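Local coordinates for laminin subunit ALPHA-1 (Mus musculus, PDB 2JD4), which forms part of laminin-111 in basement membranes, where this C-terminal LG4-5 domain pair probably supplies sites that fasten the protein to cell surfaces, at residues K217-L222 with S317-D322; D221-L226 with Q289-K294; A243-I248 with H260-A265. The protein carries 4 engineered substitutions. All coordinates share one frame; numbering follows the deposited sequence.

Contact 1 (K217-L222 with S317-D322); sequences KVRLDL and SADTND. With MG (magnesium ion), chain D.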
ATOM      1  N   LYS A 217      -6.223   4.927  20.457  1.00 29.95           N
ATOM      2  CA  LYS A 217      -6.663   4.506  21.787  1.00 30.48           C
ATOM      3  C   LYS A 217      -7.250   3.099  21.737  1.00 28.61           C
ATOM      4  O   LYS A 217      -8.339   2.900  21.199  1.00 32.33           O
ATOM      5  CB  LYS A 217      -7.724   5.472  22.326  1.00 30.40           C
ATOM      6  CG  LYS A 217      -7.245   6.904  22.490  1.00 34.02           C
ATOM      7  CD  LYS A 217      -8.372   7.801  22.982  1.00 37.97           C
ATOM      8  CE  LYS A 217      -7.935   9.253  23.040  1.00 40.67           C
ATOM      9  NZ  LYS A 217      -9.038  10.139  23.500  1.00 47.33           N
ATOM     10  N   VAL A 218      -6.541   2.129  22.304  1.00 22.87           N
ATOM     11  CA  VAL A 218      -7.017   0.752  22.298  1.00 26.56           C
ATOM     12  C   VAL A 218      -8.291   0.602  23.129  1.00 29.63           C
ATOM     13  O   VAL A 218      -9.271   0.008  22.679  1.00 26.96           O
ATOM     14  CB  VAL A 218      -5.938  -0.209  22.836  1.00 25.08           C
ATOM     15  CG1 VAL A 218      -6.472  -1.621  22.885  1.00 22.56           C
ATOM     16  CG2 VAL A 218      -4.698  -0.146  21.939  1.00 30.66           C
ATOM     17  N   ARG A 219      -8.269   1.142  24.343  1.00 30.85           N
ATOM     18  CA  ARG A 219      -9.417   1.080  25.239  1.00 34.84           C
ATOM     19  C   ARG A 219      -9.785  -0.357  25.611  1.00 35.89           C
ATOM     20  O   ARG A 219      -8.908  -1.185  25.845  1.00 34.37           O
ATOM     21  CB  ARG A 219     -10.623   1.785  24.604  1.00 38.43           C
ATOM     22  CG  ARG A 219     -10.294   3.156  24.027  1.00 43.29           C
ATOM     23  CD  ARG A 219      -9.879   4.152  25.096  1.00 49.13           C
ATOM     24  NE  ARG A 219     -11.017   4.882  25.648  1.00 53.50           N
ATOM     25  CZ  ARG A 219     -11.784   5.711  24.947  1.00 57.76           C
ATOM     26  NH1 ARG A 219     -11.544   5.922  23.659  1.00 61.11           N
ATOM     27  NH2 ARG A 219     -12.795   6.337  25.536  1.00 61.29           N
ATOM     28  N   LEU A 220     -11.081  -0.657  25.650  1.00 34.54           N
ATOM     29  CA  LEU A 220     -11.536  -1.990  26.044  1.00 38.01           C
ATOM     30  C   LEU A 220     -11.556  -3.081  24.979  1.00 38.22           C
ATOM     31  O   LEU A 220     -11.106  -4.199  25.226  1.00 37.51           O
ATOM     32  CB  LEU A 220     -12.932  -1.905  26.675  1.00 41.19           C
ATOM     33  CG  LEU A 220     -13.078  -1.199  28.026  1.00 41.50           C
ATOM     34  CD1 LEU A 220     -12.740   0.276  27.894  1.00 44.46           C
ATOM     35  CD2 LEU A 220     -14.503  -1.371  28.521  1.00 43.34           C
ATOM     36  N   ASP A 221     -12.087  -2.775  23.801  1.00 39.70           N
ATOM     37  CA  ASP A 221     -12.165  -3.785  22.755  1.00 43.09           C
ATOM     38  C   ASP A 221     -11.486  -3.378  21.451  1.00 43.66           C
ATOM     39  O   ASP A 221     -11.608  -2.238  20.990  1.00 45.48           O
ATOM     40  CB  ASP A 221     -13.632  -4.148  22.497  1.00 47.97           C
ATOM     41  CG  ASP A 221     -13.784  -5.357  21.594  1.00 52.93           C
ATOM     42  OD1 ASP A 221     -13.383  -5.279  20.412  1.00 54.97           O
ATOM     43  OD2 ASP A 221     -14.302  -6.390  22.071  1.00 55.41           O
ATOM     44  N   LEU A 222     -10.767  -4.330  20.866  1.00 43.29           N
ATOM     45  CA  LEU A 222     -10.049  -4.109  19.619  1.00 41.28           C
ATOM     46  C   LEU A 222      -9.668  -5.446  18.988  1.00 40.40           C
ATOM     47  O   LEU A 222      -9.108  -6.318  19.652  1.00 37.26           O
ATOM     48  CB  LEU A 222      -8.782  -3.289  19.872  1.00 42.13           C
ATOM     49  CG  LEU A 222      -7.855  -3.100  18.668  1.00 41.07           C
ATOM     50  CD1 LEU A 222      -8.547  -2.255  17.603  1.00 43.65           C
ATOM     51  CD2 LEU A 222      -6.568  -2.438  19.120  1.00 38.59           C
ATOM     52  N   SER A 317      -9.194  -1.529  30.534  1.00 36.01           N
ATOM     53  CA  SER A 317      -8.905  -0.595  29.453  1.00 34.63           C
ATOM     54  C   SER A 317      -7.415  -0.374  29.215  1.00 36.31           C
ATOM     55  O   SER A 317      -6.664  -0.072  30.142  1.00 32.82           O
ATOM     56  CB  SER A 317      -9.580   0.750  29.729  1.00 35.13           C
ATOM     57  OG  SER A 317      -9.242   1.711  28.741  1.00 34.36           O
ATOM     58  N   ALA A 318      -6.987  -0.551  27.968  1.00 36.15           N
ATOM     59  CA  ALA A 318      -5.593  -0.320  27.605  1.00 33.58           C
ATOM     60  C   ALA A 318      -5.602   1.126  27.149  1.00 31.80           C
ATOM     61  O   ALA A 318      -5.871   1.430  25.983  1.00 30.43           O
ATOM     62  CB  ALA A 318      -5.173  -1.235  26.472  1.00 33.73           C
ATOM     63  N   ASP A 319      -5.323   2.022  28.082  1.00 27.82           N
ATOM     64  CA  ASP A 319      -5.353   3.439  27.783  1.00 27.64           C
ATOM     65  C   ASP A 319      -4.146   3.963  27.038  1.00 29.34           C
ATOM     66  O   ASP A 319      -3.300   4.655  27.602  1.00 28.24           O
ATOM     67  CB  ASP A 319      -5.579   4.223  29.072  1.00 26.17           C
ATOM     68  CG  ASP A 319      -6.875   3.832  29.751  1.00 25.67           C
ATOM     69  OD1 ASP A 319      -7.950   4.041  29.145  1.00 31.46           O
ATOM     70  OD2 ASP A 319      -6.819   3.295  30.872  1.00 25.96           O
ATOM     71  N   THR A 320      -4.076   3.616  25.757  1.00 30.34           N
ATOM     72  CA  THR A 320      -2.999   4.076  24.901  1.00 31.28           C
ATOM     73  C   THR A 320      -3.531   5.320  24.211  1.00 32.87           C
ATOM     74  O   THR A 320      -4.736   5.570  24.198  1.00 32.05           O
ATOM     75  CB  THR A 320      -2.641   3.038  23.815  1.00 31.05           C
ATOM     76  OG1 THR A 320      -3.709   2.953  22.860  1.00 28.67           O
ATOM     77  CG2 THR A 320      -2.415   1.669  24.437  1.00 31.54           C
ATOM     78  N   ASN A 321      -2.623   6.098  23.643  1.00 33.09           N
ATOM     79  CA  ASN A 321      -2.975   7.312  22.922  1.00 31.69           C
ATOM     80  C   ASN A 321      -1.686   7.601  22.187  1.00 30.89           C
ATOM     81  O   ASN A 321      -1.129   8.697  22.277  1.00 29.01           O
ATOM     82  CB  ASN A 321      -3.302   8.446  23.899  1.00 34.19           C
ATOM     83  CG  ASN A 321      -4.129   9.545  23.259  1.00 38.41           C
ATOM     84  OD1 ASN A 321      -4.471  10.537  23.902  1.00 40.56           O
ATOM     85  ND2 ASN A 321      -4.458   9.369  21.982  1.00 34.09           N
ATOM     86  N   ASP A 322      -1.222   6.592  21.454  1.00 27.01           N
ATOM     87  CA  ASP A 322       0.040   6.684  20.743  1.00 25.75           C
ATOM     88  C   ASP A 322       0.018   6.058  19.350  1.00 24.06           C
ATOM     89  O   ASP A 322      -0.949   5.403  18.965  1.00 22.95           O
ATOM     90  CB  ASP A 322       1.112   6.023  21.604  1.00 27.20           C
ATOM     91  CG  ASP A 322       1.164   6.609  23.009  1.00 27.91           C
ATOM     92  OD1 ASP A 322       2.105   7.367  23.305  1.00 26.12           O
ATOM     93  OD2 ASP A 322       0.253   6.322  23.809  1.00 25.00           O
TER
HETATM   94 MG    MG D4062      -5.242   2.571  32.226  1.00 26.74          MG
HETATM   95  O   HOH W   1      -6.508   0.846  32.588  1.00 36.41           O
HETATM   96  O   HOH W   2      -4.305   4.320  32.007  1.00 22.35           O
HETATM   97  O   HOH W   3      -3.723   1.684  33.596  1.00 26.81           O
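Arg219 and Ala318 form an isolated antiparallel hydrogen-bonded pair where two loops run past each other in nearly opposite directions. Arg219 N gives its hydrogen to Ala318 O at 2.9 Å, and Ala318 N returns a straighter bond to Arg219 O, also 2.9 Å. Ala318 O accepts a second hydrogen, from Thr320 N, across an inverse gamma turn centred on Asp319, and the two donors reach it from opposite faces of its carbonyl plane. Beside this single bridge a side chain supplies the next bond: Val218 N donates to Thr320 OG1 at 3.0 Å. With chi1 at 70°, OG1 lies between the backbone N and the carbonyl carbon of its own residue, and from there it is also bonded to the carbonyl of Tyr216. A threonine suits the place because its hydroxyl stands in for a backbone carbonyl while its CG2 methyl packs against CG2 of Val218. The other branch, CG1 of Val218, meets the small CB of Ala318 at 3.8 Å. Toward solvent, the extended Lys217 chain lies alongside Asn321, with Lys217 CE 3.6 Å from Asn321 ND2, and Leu220 sets CD1 against CB of Ser317. Ser317 OG lies against Arg219 CA and donates to Asp319 OD1 at 2.7 Å from above the carboxylate plane. The other oxygen, Asp319 OD2, binds the magnesium ion at 2.2 Å; Asp246 provides the second protein ligand. The carboxylate thus has its oxygens divided between a serine hydroxyl and the metal, which fixes its rotation. Ser317 is therefore a second-shell residue of the magnesium site of this laminin G domain, and the pairing with Val218 and Arg219 is consistent with holding the 317-320 loop in place.

Contact 2 (D221-L226 with Q289-K294); sequences DLQITL and QAHKSK. Engineered in segment 221-226: Gln223 (natural residue Asn).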
ATOM      1  N   ASP A 221     -12.087  -2.775  23.801  1.00 39.70           N
ATOM      2  CA  ASP A 221     -12.165  -3.785  22.755  1.00 43.09           C
ATOM      3  C   ASP A 221     -11.486  -3.378  21.451  1.00 43.66           C
ATOM      4  O   ASP A 221     -11.608  -2.238  20.990  1.00 45.48           O
ATOM      5  CB  ASP A 221     -13.632  -4.148  22.497  1.00 47.97           C
ATOM      6  CG  ASP A 221     -13.784  -5.357  21.594  1.00 52.93           C
ATOM      7  OD1 ASP A 221     -13.383  -5.279  20.412  1.00 54.97           O
ATOM      8  OD2 ASP A 221     -14.302  -6.390  22.071  1.00 55.41           O
ATOM      9  N   LEU A 222     -10.767  -4.330  20.866  1.00 43.29           N
ATOM     10  CA  LEU A 222     -10.049  -4.109  19.619  1.00 41.28           C
ATOM     11  C   LEU A 222      -9.668  -5.446  18.988  1.00 40.40           C
ATOM     12  O   LEU A 222      -9.108  -6.318  19.652  1.00 37.26           O
ATOM     13  CB  LEU A 222      -8.782  -3.289  19.872  1.00 42.13           C
ATOM     14  CG  LEU A 222      -7.855  -3.100  18.668  1.00 41.07           C
ATOM     15  CD1 LEU A 222      -8.547  -2.255  17.603  1.00 43.65           C
ATOM     16  CD2 LEU A 222      -6.568  -2.438  19.120  1.00 38.59           C
ATOM     17  N   GLN A 223      -9.979  -5.602  17.705  1.00 38.95           N
ATOM     18  CA  GLN A 223      -9.662  -6.832  16.988  1.00 37.58           C
ATOM     19  C   GLN A 223      -8.608  -6.539  15.924  1.00 34.03           C
ATOM     20  O   GLN A 223      -8.798  -5.661  15.085  1.00 32.33           O
ATOM     21  CB  GLN A 223     -10.918  -7.395  16.313  1.00 39.61           C
ATOM     22  CG  GLN A 223     -10.734  -8.798  15.755  1.00 45.11           C
ATOM     23  CD  GLN A 223     -11.822  -9.185  14.774  1.00 48.46           C
ATOM     24  OE1 GLN A 223     -13.014  -9.094  15.078  1.00 51.67           O
ATOM     25  NE2 GLN A 223     -11.417  -9.626  13.589  1.00 48.43           N
ATOM     26  N   ILE A 224      -7.498  -7.268  15.971  1.00 31.91           N
ATOM     27  CA  ILE A 224      -6.427  -7.090  14.992  1.00 33.07           C
ATOM     28  C   ILE A 224      -6.311  -8.335  14.121  1.00 29.82           C
ATOM     29  O   ILE A 224      -6.209  -9.450  14.636  1.00 31.34           O
ATOM     30  CB  ILE A 224      -5.061  -6.842  15.681  1.00 33.71           C
ATOM     31  CG1 ILE A 224      -5.100  -5.516  16.447  1.00 31.18           C
ATOM     32  CG2 ILE A 224      -3.944  -6.833  14.641  1.00 29.68           C
ATOM     33  CD1 ILE A 224      -3.827  -5.201  17.211  1.00 31.82           C
ATOM     34  N   THR A 225      -6.340  -8.140  12.806  1.00 30.42           N
ATOM     35  CA  THR A 225      -6.226  -9.248  11.859  1.00 28.57           C
ATOM     36  C   THR A 225      -5.190  -8.903  10.791  1.00 28.06           C
ATOM     37  O   THR A 225      -5.074  -7.750  10.375  1.00 26.10           O
ATOM     38  CB  THR A 225      -7.568  -9.538  11.151  1.00 32.09           C
ATOM     39  OG1 THR A 225      -8.565  -9.875  12.124  1.00 38.20           O
ATOM     40  CG2 THR A 225      -7.412 -10.689  10.178  1.00 31.59           C
ATOM     41  N   LEU A 226      -4.441  -9.905  10.349  1.00 26.87           N
ATOM     42  CA  LEU A 226      -3.424  -9.691   9.332  1.00 26.58           C
ATOM     43  C   LEU A 226      -2.911 -11.022   8.820  1.00 26.32           C
ATOM     44  O   LEU A 226      -3.182 -12.066   9.406  1.00 28.55           O
ATOM     45  CB  LEU A 226      -2.257  -8.886   9.914  1.00 24.96           C
ATOM     46  CG  LEU A 226      -1.423  -9.489  11.055  1.00 26.95           C
ATOM     47  CD1 LEU A 226      -0.454 -10.552  10.529  1.00 26.29           C
ATOM     48  CD2 LEU A 226      -0.632  -8.382  11.723  1.00 22.99           C
ATOM     49  N   GLN A 289      -5.175 -13.610  14.052  1.00 30.63           N
ATOM     50  CA  GLN A 289      -6.266 -12.872  14.667  1.00 32.77           C
ATOM     51  C   GLN A 289      -5.936 -12.686  16.143  1.00 30.63           C
ATOM     52  O   GLN A 289      -5.567 -13.633  16.823  1.00 30.28           O
ATOM     53  CB  GLN A 289      -7.578 -13.649  14.542  1.00 37.84           C
ATOM     54  CG  GLN A 289      -8.002 -13.965  13.121  1.00 45.21           C
ATOM     55  CD  GLN A 289      -9.165 -14.942  13.072  1.00 51.59           C
ATOM     56  OE1 GLN A 289     -10.235 -14.684  13.631  1.00 53.85           O
ATOM     57  NE2 GLN A 289      -8.959 -16.071  12.404  1.00 50.66           N
ATOM     58  N   ALA A 290      -6.060 -11.459  16.632  1.00 31.32           N
ATOM     59  CA  ALA A 290      -5.789 -11.170  18.035  1.00 31.82           C
ATOM     60  C   ALA A 290      -6.914 -10.269  18.520  1.00 31.96           C
ATOM     61  O   ALA A 290      -7.010  -9.111  18.111  1.00 30.48           O
ATOM     62  CB  ALA A 290      -4.443 -10.468  18.177  1.00 32.67           C
ATOM     63  N   HIS A 291      -7.770 -10.803  19.385  1.00 35.06           N
ATOM     64  CA  HIS A 291      -8.907 -10.038  19.883  1.00 36.22           C
ATOM     65  C   HIS A 291      -8.797  -9.669  21.357  1.00 35.43           C
ATOM     66  O   HIS A 291      -8.560 -10.525  22.207  1.00 34.38           O
ATOM     67  CB  HIS A 291     -10.201 -10.827  19.653  1.00 39.08           C
ATOM     68  CG  HIS A 291     -11.450 -10.027  19.869  1.00 44.40           C
ATOM     69  ND1 HIS A 291     -12.705 -10.599  19.887  1.00 46.72           N
ATOM     70  CD2 HIS A 291     -11.641  -8.697  20.042  1.00 46.65           C
ATOM     71  CE1 HIS A 291     -13.614  -9.656  20.062  1.00 47.56           C
ATOM     72  NE2 HIS A 291     -12.995  -8.493  20.158  1.00 46.64           N
ATOM     73  N   LYS A 292      -8.965  -8.384  21.649  1.00 35.36           N
ATOM     74  CA  LYS A 292      -8.923  -7.904  23.023  1.00 35.90           C
ATOM     75  C   LYS A 292     -10.321  -7.433  23.405  1.00 33.99           C
ATOM     76  O   LYS A 292     -10.897  -6.575  22.732  1.00 30.91           O
ATOM     77  CB  LYS A 292      -7.957  -6.728  23.169  1.00 36.49           C
ATOM     78  CG  LYS A 292      -7.927  -6.136  24.578  1.00 35.00           C
ATOM     79  CD  LYS A 292      -7.319  -4.746  24.589  1.00 30.78           C
ATOM     80  CE  LYS A 292      -7.122  -4.230  26.009  1.00 34.39           C
ATOM     81  NZ  LYS A 292      -8.402  -4.097  26.757  1.00 29.99           N
ATOM     82  N   SER A 293     -10.858  -8.001  24.480  1.00 34.69           N
ATOM     83  CA  SER A 293     -12.180  -7.624  24.976  1.00 37.97           C
ATOM     84  C   SER A 293     -12.065  -7.376  26.481  1.00 38.93           C
ATOM     85  O   SER A 293     -11.004  -7.596  27.061  1.00 40.59           O
ATOM     86  CB  SER A 293     -13.191  -8.738  24.698  1.00 35.15           C
ATOM     87  OG  SER A 293     -12.836  -9.928  25.379  1.00 35.86           O
ATOM     88  N   LYS A 294     -13.150  -6.917  27.101  1.00 42.69           N
ATOM     89  CA  LYS A 294     -13.180  -6.624  28.537  1.00 46.71           C
ATOM     90  C   LYS A 294     -12.134  -7.379  29.356  1.00 48.27           C
ATOM     91  O   LYS A 294     -11.044  -6.866  29.607  1.00 50.17           O
ATOM     92  CB  LYS A 294     -14.575  -6.913  29.102  1.00 49.29           C
ATOM     93  CG  LYS A 294     -15.683  -6.071  28.488  1.00 53.30           C
ATOM     94  CD  LYS A 294     -17.045  -6.441  29.063  1.00 56.71           C
ATOM     95  CE  LYS A 294     -18.160  -5.615  28.431  1.00 61.38           C
ATOM     96  NZ  LYS A 294     -19.512  -5.992  28.944  1.00 60.29           N
TER
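Leu222 and Ile224 pair with Lys292 and Ala290 through the backbone, each partnership being an antiparallel hydrogen-bonded pair with two N-H to O bonds. Leu222 N reaches Lys292 O at 2.9 Å, and Ala290 N reaches Ile224 O at 2.8 Å. Between and beyond them, Gln223 faces His291 and Thr225 faces Gln289 in non-hydrogen-bonded pairs. A CA-H to O contact from Asp221 CA, 3.1 Å long, accompanies the bond to Lys292 O.

The main polar side-chain contact joins Asp221 to His291. CG of the aspartate is anti to the backbone N (chi1 -170°), which carries the carboxylate across to the ring. His291 NE2 donates to Asp221 OD2 at 3.1 Å, on the syn side but tilted from both planes, and bent; a weak second bond runs from His291 NE2 to Asp221 OD1 at 3.2 Å. Carboxylate and ring stand steeply to each other, their planes 68° apart. The negative carboxylate would be expected to favour a protonated imidazole. Along the ring edge, His291 CD2 comes 3.5 Å from Leu222 O. On the face that carries His291, the engineered Gln223 NE2 donates a hydrogen bond to Thr225 OG1, 3.2 Å away within one strand.

Apolar contact belongs to the other face. Ile224 CB and Ala290 CB come together there, 4.4 Å apart; the small Ala290 lets Leu250 and Phe259 pack against it, while Ile224 reaches Ile248. Lys292 shares this buried face. Its NZ is hydrogen-bonded to the carbonyl oxygens of Thr316, Leu220 and Arg219, which explains how a lysine can lie here.

Both strands are inner members of a laminin G sandwich: 347-353 flanks 222-230, 296-301 flanks 286-293, and strands 247-253 and 256-262 cover the apolar face.

Contact 3 (A243-I248 with H260-A265); sequences AKVDAI and HVNNGA. With MG (magnesium ion), chain D.
In Val245, CG1 points away from the backbone N (chi1 -178°), which lays this methyl against the carboxamide of Asn262, with Val245 CG1 3.4 Å from Asn262 OD1, while Asp246, with CG anti to the carbonyl carbon (chi1 -71°), swings its carboxylate toward Gly264 and the magnesium ion. The setting is the open end of a beta hairpin, strands 247-253 and 256-262, in a laminin G domain. Ala247 and Asn262 are its last bridged pair: Ala247 N donates in the carbonyl plane to Asn262 O at 3.2 Å, and Asn262 N reaches Ala247 O at 2.9 Å. One step further into the sandwich, Ile248 and Val261 lie side by side, CG2 to CG2 at 4.0 Å, branched side chains suited to the interior. Beyond the ladder, Asn262 closes an Asx turn, OD1 taking the N-H of Gly264 at 2.7 Å; an asparagine fits because its carboxamide oxygen can take the N-H two residues on. Glycine suits the positive phi of 101° that follows, and its lack of a side chain lets Asp246 OD1 come close. The carboxylate divides its work: OD2 binds the metal, whose other protein ligand is Asp319, and OD1 accepts from a coordinated water. A second metal-bound water donates to Asn263 O at 2.7 Å, tying the turn's own carbonyl to the ion's hydration shell.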
ATOM      1  N   ALA A 243       3.789   6.003  27.127  1.00 25.98           N
ATOM      2  CA  ALA A 243       5.133   6.170  27.664  1.00 29.24           C
ATOM      3  C   ALA A 243       5.172   5.655  29.107  1.00 30.66           C
ATOM      4  O   ALA A 243       6.210   5.700  29.767  1.00 31.48           O
ATOM      5  CB  ALA A 243       5.540   7.644  27.613  1.00 29.40           C
ATOM      6  N   LYS A 244       4.034   5.156  29.581  1.00 31.06           N
ATOM      7  CA  LYS A 244       3.929   4.638  30.939  1.00 32.55           C
ATOM      8  C   LYS A 244       3.802   3.116  31.015  1.00 30.06           C
ATOM      9  O   LYS A 244       4.782   2.399  30.794  1.00 28.16           O
ATOM     10  CB  LYS A 244       2.742   5.292  31.660  1.00 38.32           C
ATOM     11  CG  LYS A 244       2.852   6.805  31.777  1.00 41.04           C
ATOM     12  CD  LYS A 244       1.650   7.393  32.501  1.00 44.31           C
ATOM     13  CE  LYS A 244       1.725   8.911  32.551  1.00 46.98           C
ATOM     14  NZ  LYS A 244       2.942   9.386  33.264  1.00 48.96           N
ATOM     15  N   VAL A 245       2.596   2.630  31.319  1.00 24.83           N
ATOM     16  CA  VAL A 245       2.348   1.194  31.461  1.00 22.94           C
ATOM     17  C   VAL A 245       1.397   0.561  30.424  1.00 23.55           C
ATOM     18  O   VAL A 245       1.732  -0.445  29.789  1.00 21.92           O
ATOM     19  CB  VAL A 245       1.798   0.888  32.878  1.00 23.04           C
ATOM     20  CG1 VAL A 245       1.594  -0.613  33.057  1.00 19.02           C
ATOM     21  CG2 VAL A 245       2.762   1.424  33.938  1.00 21.73           C
ATOM     22  N   ASP A 246       0.210   1.136  30.266  1.00 24.45           N
ATOM     23  CA  ASP A 246      -0.779   0.615  29.320  1.00 22.16           C
ATOM     24  C   ASP A 246      -0.216   0.404  27.906  1.00 21.33           C
ATOM     25  O   ASP A 246       0.323   1.334  27.302  1.00 22.99           O
ATOM     26  CB  ASP A 246      -1.982   1.560  29.269  1.00 21.21           C
ATOM     27  CG  ASP A 246      -2.819   1.505  30.540  1.00 27.40           C
ATOM     28  OD1 ASP A 246      -2.301   1.034  31.574  1.00 22.87           O
ATOM     29  OD2 ASP A 246      -3.988   1.935  30.503  1.00 26.67           O
ATOM     30  N   ALA A 247      -0.357  -0.813  27.383  1.00 23.09           N
ATOM     31  CA  ALA A 247       0.141  -1.134  26.041  1.00 23.56           C
ATOM     32  C   ALA A 247      -0.236  -2.535  25.557  1.00 25.31           C
ATOM     33  O   ALA A 247      -0.635  -3.392  26.348  1.00 23.47           O
ATOM     34  CB  ALA A 247       1.659  -0.982  26.011  1.00 23.41           C
ATOM     35  N   ILE A 248      -0.120  -2.752  24.246  1.00 23.45           N
ATOM     36  CA  ILE A 248      -0.390  -4.056  23.639  1.00 21.56           C
ATOM     37  C   ILE A 248       0.710  -4.346  22.617  1.00 22.39           C
ATOM     38  O   ILE A 248       1.292  -3.419  22.051  1.00 22.07           O
ATOM     39  CB  ILE A 248      -1.760  -4.112  22.917  1.00 24.60           C
ATOM     40  CG1 ILE A 248      -1.748  -3.221  21.674  1.00 21.41           C
ATOM     41  CG2 ILE A 248      -2.868  -3.671  23.868  1.00 26.67           C
ATOM     42  CD1 ILE A 248      -2.966  -3.420  20.787  1.00 22.49           C
ATOM     43  N   HIS A 260       0.751  -9.760  23.806  1.00 28.59           N
ATOM     44  CA  HIS A 260       0.819  -9.201  25.158  1.00 25.55           C
ATOM     45  C   HIS A 260      -0.152  -8.048  25.325  1.00 25.92           C
ATOM     46  O   HIS A 260      -0.374  -7.268  24.402  1.00 26.23           O
ATOM     47  CB  HIS A 260       2.216  -8.657  25.463  1.00 25.60           C
ATOM     48  CG  HIS A 260       3.327  -9.619  25.189  1.00 22.20           C
ATOM     49  ND1 HIS A 260       3.525 -10.762  25.932  1.00 22.31           N
ATOM     50  CD2 HIS A 260       4.314  -9.595  24.260  1.00 17.67           C
ATOM     51  CE1 HIS A 260       4.586 -11.402  25.473  1.00 19.51           C
ATOM     52  NE2 HIS A 260       5.082 -10.714  24.459  1.00 17.99           N
ATOM     53  N   VAL A 261      -0.708  -7.923  26.522  1.00 26.49           N
ATOM     54  CA  VAL A 261      -1.630  -6.842  26.816  1.00 23.28           C
ATOM     55  C   VAL A 261      -1.431  -6.404  28.263  1.00 26.84           C
ATOM     56  O   VAL A 261      -1.221  -7.238  29.143  1.00 25.13           O
ATOM     57  CB  VAL A 261      -3.094  -7.295  26.621  1.00 29.14           C
ATOM     58  CG1 VAL A 261      -4.048  -6.276  27.220  1.00 23.49           C
ATOM     59  CG2 VAL A 261      -3.386  -7.470  25.136  1.00 28.86           C
ATOM     60  N   ASN A 262      -1.468  -5.097  28.504  1.00 26.41           N
ATOM     61  CA  ASN A 262      -1.320  -4.576  29.862  1.00 28.78           C
ATOM     62  C   ASN A 262      -2.309  -3.441  30.076  1.00 27.59           C
ATOM     63  O   ASN A 262      -2.189  -2.376  29.467  1.00 26.40           O
ATOM     64  CB  ASN A 262       0.100  -4.065  30.112  1.00 27.68           C
ATOM     65  CG  ASN A 262       0.365  -3.800  31.584  1.00 29.68           C
ATOM     66  OD1 ASN A 262      -0.454  -3.186  32.266  1.00 26.87           O
ATOM     67  ND2 ASN A 262       1.513  -4.260  32.081  1.00 26.49           N
ATOM     68  N   ASN A 263      -3.284  -3.679  30.947  1.00 29.15           N
ATOM     69  CA  ASN A 263      -4.315  -2.695  31.251  1.00 28.35           C
ATOM     70  C   ASN A 263      -3.987  -1.885  32.504  1.00 30.14           C
ATOM     71  O   ASN A 263      -4.860  -1.242  33.092  1.00 25.72           O
ATOM     72  CB  ASN A 263      -5.660  -3.402  31.418  1.00 28.70           C
ATOM     73  CG  ASN A 263      -6.052  -4.200  30.186  1.00 30.01           C
ATOM     74  OD1 ASN A 263      -6.095  -3.666  29.080  1.00 28.91           O
ATOM     75  ND2 ASN A 263      -6.340  -5.485  30.373  1.00 30.92           N
ATOM     76  N   GLY A 264      -2.719  -1.920  32.906  1.00 30.06           N
ATOM     77  CA  GLY A 264      -2.294  -1.176  34.078  1.00 29.24           C
ATOM     78  C   GLY A 264      -2.130  -2.009  35.337  1.00 28.02           C
ATOM     79  O   GLY A 264      -1.804  -1.471  36.395  1.00 25.59           O
ATOM     80  N   ALA A 265      -2.344  -3.316  35.226  1.00 27.50           N
ATOM     81  CA  ALA A 265      -2.221  -4.212  36.375  1.00 29.54           C
ATOM     82  C   ALA A 265      -1.216  -5.325  36.127  1.00 29.60           C
ATOM     83  O   ALA A 265      -1.130  -6.270  36.908  1.00 31.26           O
ATOM     84  CB  ALA A 265      -3.575  -4.814  36.712  1.00 30.71           C
TER
HETATM   85 MG    MG D4062      -5.242   2.571  32.226  1.00 26.74          MG
HETATM   86  O   HOH W   3      -3.723   1.684  33.596  1.00 26.81           O
HETATM   87  O   HOH W   1      -6.508   0.846  32.588  1.00 36.41           O
HETATM   88  O   HOH W   2      -4.305   4.320  32.007  1.00 22.35           O

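How the contacts relate
Contacts 1 and 3 meet at the magnesium ion, their centres about 9 Å apart, and each contributes one aspartate and shares the ion's three waters. They also touch directly: Asp319 N lies 2.8 Å from Asp246 OD2, a probable hydrogen bond between the two ligand residues. Contact 2 extends contact 1 along the chain through the shared Asp221 and Leu222. Its Lys292 NZ reaches back to Arg219 O at 3.1 Å and Leu220 O at 3.1 Å, and Lys292 CE packs 3.3 Å from Asn263 OD1 of contact 3. In the interior, Ile248 CD1 sits 4.1 Å from Ile224 CD1, joining the hairpin of contact 3 to the strands of contact 2.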